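Local coordinates for uncharacterized protein (PDB 5IFF), which acts as a restriction DNA glycosylase, R.PabI, and forms a tetramer on nonspecific double-stranded DNA, at residues A131-I143 against P187-A201. The protein carries 2 engineered substitutions. Residues are numbered along the deposited sequence; the frame is centred on the assembly and turned at random.
Sequences AKKELPSGEFIGI and PVDLMKELLKAFIIA
Ile141 and Ile143 both pack against the small side chain of Ala197 on the helix 188-201. The CG2 branch of Ile141 lies 3.6 Å from Ala197 CB and also reaches Leu194 CD2, while its CD1 touches both Leu190 CD1 and Glu193 CB. CG1 stands beside the backbone N (chi1 -65°), which directs this branch toward Leu190 and leaves CG2 to Ala197 and Leu194. Ile143 repeats the scheme nearer the C-terminal end of the segment: its CD1 meets Ile200 CD1 at 3.6 Å and its CG2 rests on Ala201 CB. At the other end of the tightly packed part, buried Leu135 sends CD1 over Leu190 and the carboxylate of Asp189, and CD2 past Glu193 CG. The turn from Leu135 to Gly138 is type I and closes a beta hairpin, the two strands of which lie along one face of the helix; strand 140-143 runs nearly parallel to the helix, at 11°, with the axes 9.0 Å apart. A helix is thus packed lengthwise on a hairpin of the antiparallel sheet, and Leu194 carries the packing on towards Ile60 and Val158, two residues that bind adenine in a crystal structure of this protein, although none is bound to this chain here. Beyond Leu135 the contact thins out. A water donates to both Ser137 OG and Asp189 OD2, the latter at 2.9 Å, bridging hairpin and helix where Asp189 is poorly ordered. Ser137 OG in turn donates to the syn lone pair of Glu139 OE1. Along the other, partly exposed flank, Lys133 bends at its third torsion and crosses Glu193 at about a right angle. Its NZ meets OE1 of Glu193 at 2.7 Å from above the carboxylate plane, 42° out of it, in a salt bridge that Lys196 joins through a long pairing with OE2. Phe121 of the second subunit packs on Glu193 and makes a cation-pi contact with Lys133.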
# COMPACT_ATOMS: atom_id res chain seq x y z
N ALA A 131 -5.39 -25.88 14.33
CA ALA A 131 -5.80 -27.24 13.95
C ALA A 131 -4.84 -27.71 12.87
O ALA A 131 -4.55 -26.96 11.94
CB ALA A 131 -7.26 -27.28 13.43
N LYS A 132 -4.38 -28.95 12.95
CA LYS A 132 -3.40 -29.37 11.95
C LYS A 132 -3.55 -30.88 11.63
O LYS A 132 -3.80 -31.68 12.52
CB LYS A 132 -1.98 -29.04 12.46
CG LYS A 132 -0.84 -29.39 11.54
CD LYS A 132 0.55 -29.12 12.22
CE LYS A 132 1.61 -30.06 11.68
NZ LYS A 132 3.05 -29.73 11.99
N LYS A 133 -3.39 -31.25 10.37
CA LYS A 133 -3.46 -32.68 9.99
C LYS A 133 -2.33 -32.96 9.02
O LYS A 133 -2.02 -32.12 8.16
CB LYS A 133 -4.83 -33.00 9.32
CG LYS A 133 -5.05 -34.50 9.05
CD LYS A 133 -6.43 -34.73 8.39
CE LYS A 133 -7.58 -34.53 9.37
NZ LYS A 133 -8.82 -35.29 8.94
N GLU A 134 -1.73 -34.14 9.11
CA GLU A 134 -0.64 -34.48 8.20
C GLU A 134 -1.05 -35.64 7.30
O GLU A 134 -1.58 -36.63 7.80
CB GLU A 134 0.64 -34.84 8.97
CG GLU A 134 1.75 -35.26 8.03
CD GLU A 134 3.04 -35.76 8.75
OE1 GLU A 134 3.20 -35.49 9.96
OE2 GLU A 134 3.86 -36.40 8.07
N LEU A 135 -0.81 -35.52 6.00
CA LEU A 135 -1.08 -36.63 5.06
C LEU A 135 0.08 -37.62 5.01
O LEU A 135 1.22 -37.24 5.29
CB LEU A 135 -1.34 -36.09 3.65
CG LEU A 135 -2.52 -35.14 3.37
CD1 LEU A 135 -2.71 -34.99 1.85
CD2 LEU A 135 -3.81 -35.60 4.04
N PRO A 136 -0.18 -38.89 4.61
CA PRO A 136 0.92 -39.86 4.56
C PRO A 136 2.04 -39.38 3.64
O PRO A 136 3.19 -39.62 3.95
CB PRO A 136 0.25 -41.15 4.03
CG PRO A 136 -1.24 -40.96 4.33
CD PRO A 136 -1.49 -39.46 4.25
N SER A 137 1.72 -38.64 2.58
CA SER A 137 2.78 -38.23 1.66
C SER A 137 3.54 -36.94 2.11
O SER A 137 4.44 -36.46 1.41
CB SER A 137 2.19 -38.06 0.26
OG SER A 137 0.96 -37.33 0.28
N GLY A 138 3.19 -36.41 3.28
CA GLY A 138 4.00 -35.36 3.93
C GLY A 138 3.35 -33.98 3.98
O GLY A 138 3.82 -33.07 4.72
N GLU A 139 2.26 -33.79 3.23
CA GLU A 139 1.59 -32.48 3.19
C GLU A 139 0.95 -32.20 4.55
O GLU A 139 0.49 -33.14 5.20
CB GLU A 139 0.53 -32.39 2.08
CG GLU A 139 1.08 -32.38 0.64
CD GLU A 139 1.31 -33.80 0.08
OE1 GLU A 139 1.13 -34.81 0.81
OE2 GLU A 139 1.69 -33.90 -1.10
N PHE A 140 0.92 -30.93 4.97
CA PHE A 140 0.25 -30.52 6.20
C PHE A 140 -0.95 -29.68 5.82
O PHE A 140 -0.85 -28.86 4.91
CB PHE A 140 1.16 -29.67 7.11
CG PHE A 140 2.30 -30.44 7.73
CD1 PHE A 140 2.04 -31.52 8.56
CD2 PHE A 140 3.62 -30.06 7.52
CE1 PHE A 140 3.08 -32.22 9.16
CE2 PHE A 140 4.66 -30.78 8.11
CZ PHE A 140 4.39 -31.85 8.92
N ILE A 141 -2.05 -29.84 6.53
CA ILE A 141 -3.19 -28.92 6.36
C ILE A 141 -3.38 -28.27 7.69
O ILE A 141 -3.56 -28.98 8.68
CB ILE A 141 -4.48 -29.63 5.96
CG1 ILE A 141 -4.33 -30.26 4.58
CG2 ILE A 141 -5.72 -28.61 6.01
CD1 ILE A 141 -4.05 -31.80 4.66
N GLY A 142 -3.27 -26.93 7.75
CA GLY A 142 -3.36 -26.22 9.01
C GLY A 142 -4.50 -25.17 9.03
O GLY A 142 -4.82 -24.59 7.99
N ILE A 143 -5.06 -24.89 10.21
CA ILE A 143 -6.04 -23.81 10.34
C ILE A 143 -5.63 -22.94 11.51
O ILE A 143 -5.34 -23.42 12.60
CB ILE A 143 -7.47 -24.34 10.56
CG1 ILE A 143 -7.72 -25.56 9.66
CG2 ILE A 143 -8.53 -23.20 10.32
CD1 ILE A 143 -8.80 -26.49 10.16
N PRO A 187 -3.17 -34.62 -4.76
CA PRO A 187 -3.79 -35.88 -4.36
C PRO A 187 -5.29 -35.68 -4.05
O PRO A 187 -5.62 -34.67 -3.43
CB PRO A 187 -3.01 -36.26 -3.10
CG PRO A 187 -1.81 -35.34 -3.06
CD PRO A 187 -2.34 -34.09 -3.69
N VAL A 188 -6.17 -36.62 -4.44
CA VAL A 188 -7.56 -36.48 -3.98
C VAL A 188 -7.74 -36.31 -2.49
O VAL A 188 -8.59 -35.56 -2.09
CB VAL A 188 -8.46 -37.69 -4.34
CG1 VAL A 188 -9.88 -37.27 -4.24
CG2 VAL A 188 -8.24 -38.13 -5.71
N ASP A 189 -6.96 -37.00 -1.65
CA ASP A 189 -7.18 -36.87 -0.21
C ASP A 189 -6.85 -35.45 0.29
O ASP A 189 -7.38 -35.01 1.30
CB ASP A 189 -6.38 -37.91 0.58
CG ASP A 189 -4.89 -37.84 0.33
OD1 ASP A 189 -4.48 -37.09 -0.56
OD2 ASP A 189 -4.13 -38.56 1.01
N LEU A 190 -5.98 -34.74 -0.41
CA LEU A 190 -5.64 -33.39 -0.02
C LEU A 190 -6.86 -32.48 -0.28
O LEU A 190 -7.11 -31.55 0.43
CB LEU A 190 -4.48 -32.84 -0.82
CG LEU A 190 -4.13 -31.39 -0.51
CD1 LEU A 190 -3.78 -31.21 0.96
CD2 LEU A 190 -2.96 -30.86 -1.43
N MET A 191 -7.53 -32.69 -1.40
CA MET A 191 -8.70 -31.88 -1.72
C MET A 191 -9.78 -32.18 -0.70
O MET A 191 -10.47 -31.25 -0.24
CB MET A 191 -9.22 -32.19 -3.14
CG MET A 191 -8.32 -31.57 -4.27
SD MET A 191 -8.95 -31.95 -5.95
CE MET A 191 -8.10 -33.54 -6.26
N LYS A 192 -9.94 -33.46 -0.36
CA LYS A 192 -10.91 -33.80 0.67
C LYS A 192 -10.60 -33.11 2.01
O LYS A 192 -11.48 -32.54 2.64
CB LYS A 192 -10.95 -35.28 0.89
CG LYS A 192 -11.47 -36.04 -0.35
CD LYS A 192 -11.43 -37.56 -0.00
CE LYS A 192 -11.88 -38.47 -1.14
NZ LYS A 192 -11.53 -39.95 -0.86
N GLU A 193 -9.35 -33.20 2.44
CA GLU A 193 -9.00 -32.64 3.74
C GLU A 193 -9.01 -31.14 3.78
O GLU A 193 -9.23 -30.59 4.86
CB GLU A 193 -7.63 -33.17 4.22
CG GLU A 193 -7.61 -34.70 4.49
CD GLU A 193 -8.59 -35.14 5.58
OE1 GLU A 193 -8.95 -34.32 6.45
OE2 GLU A 193 -9.00 -36.31 5.60
N LEU A 194 -8.72 -30.46 2.65
CA LEU A 194 -8.79 -29.03 2.60
C LEU A 194 -10.28 -28.57 2.71
O LEU A 194 -10.59 -27.58 3.38
CB LEU A 194 -8.15 -28.46 1.31
CG LEU A 194 -6.60 -28.41 1.37
CD1 LEU A 194 -6.07 -28.11 -0.07
CD2 LEU A 194 -6.19 -27.32 2.41
N LEU A 195 -11.20 -29.37 2.11
CA LEU A 195 -12.64 -29.07 2.22
C LEU A 195 -13.05 -29.28 3.65
O LEU A 195 -13.73 -28.44 4.21
CB LEU A 195 -13.48 -29.98 1.29
CG LEU A 195 -13.28 -29.60 -0.19
CD1 LEU A 195 -13.79 -30.80 -1.07
CD2 LEU A 195 -14.00 -28.27 -0.60
N LYS A 196 -12.58 -30.36 4.26
CA LYS A 196 -12.90 -30.61 5.68
C LYS A 196 -12.32 -29.53 6.58
O LYS A 196 -12.97 -29.15 7.59
CB LYS A 196 -12.39 -31.95 6.11
CG LYS A 196 -13.23 -33.11 5.47
CD LYS A 196 -12.57 -34.48 5.71
CE LYS A 196 -12.69 -34.86 7.15
NZ LYS A 196 -12.56 -36.35 7.29
N ALA A 197 -11.12 -29.05 6.25
CA ALA A 197 -10.53 -27.93 7.01
C ALA A 197 -11.46 -26.70 7.00
O ALA A 197 -11.72 -26.09 8.05
CB ALA A 197 -9.13 -27.58 6.45
N PHE A 198 -11.95 -26.30 5.83
CA PHE A 198 -12.80 -25.15 5.78
C PHE A 198 -14.12 -25.39 6.53
O PHE A 198 -14.67 -24.47 7.17
CB PHE A 198 -13.06 -24.77 4.30
CG PHE A 198 -11.97 -23.93 3.70
CD1 PHE A 198 -11.76 -22.62 4.17
CD2 PHE A 198 -11.14 -24.42 2.69
CE1 PHE A 198 -10.75 -21.79 3.62
CE2 PHE A 198 -10.11 -23.62 2.14
CZ PHE A 198 -9.92 -22.31 2.60
N ILE A 199 -14.62 -26.62 6.45
CA ILE A 199 -15.84 -27.00 7.13
C ILE A 199 -15.70 -26.83 8.66
O ILE A 199 -16.65 -26.37 9.30
CB ILE A 199 -16.23 -28.45 6.76
CG1 ILE A 199 -16.87 -28.45 5.37
CG2 ILE A 199 -17.21 -29.06 7.77
CD1 ILE A 199 -17.03 -29.86 4.81
N ILE A 200 -14.53 -27.16 9.23
CA ILE A 200 -14.39 -27.06 10.70
C ILE A 200 -13.81 -25.68 11.15
O ILE A 200 -13.80 -25.37 12.33
CB ILE A 200 -13.52 -28.16 11.28
CG1 ILE A 200 -12.06 -28.04 10.81
CG2 ILE A 200 -14.13 -29.53 10.94
CD1 ILE A 200 -11.08 -28.78 11.74
N ALA A 201 -13.43 -24.85 10.19
CA ALA A 201 -12.85 -23.53 10.52
C ALA A 201 -13.86 -22.53 11.10
O ALA A 201 -13.56 -21.83 12.10
CB ALA A 201 -12.20 -22.93 9.25
O HOH W 1 -1.26 -38.70 0.98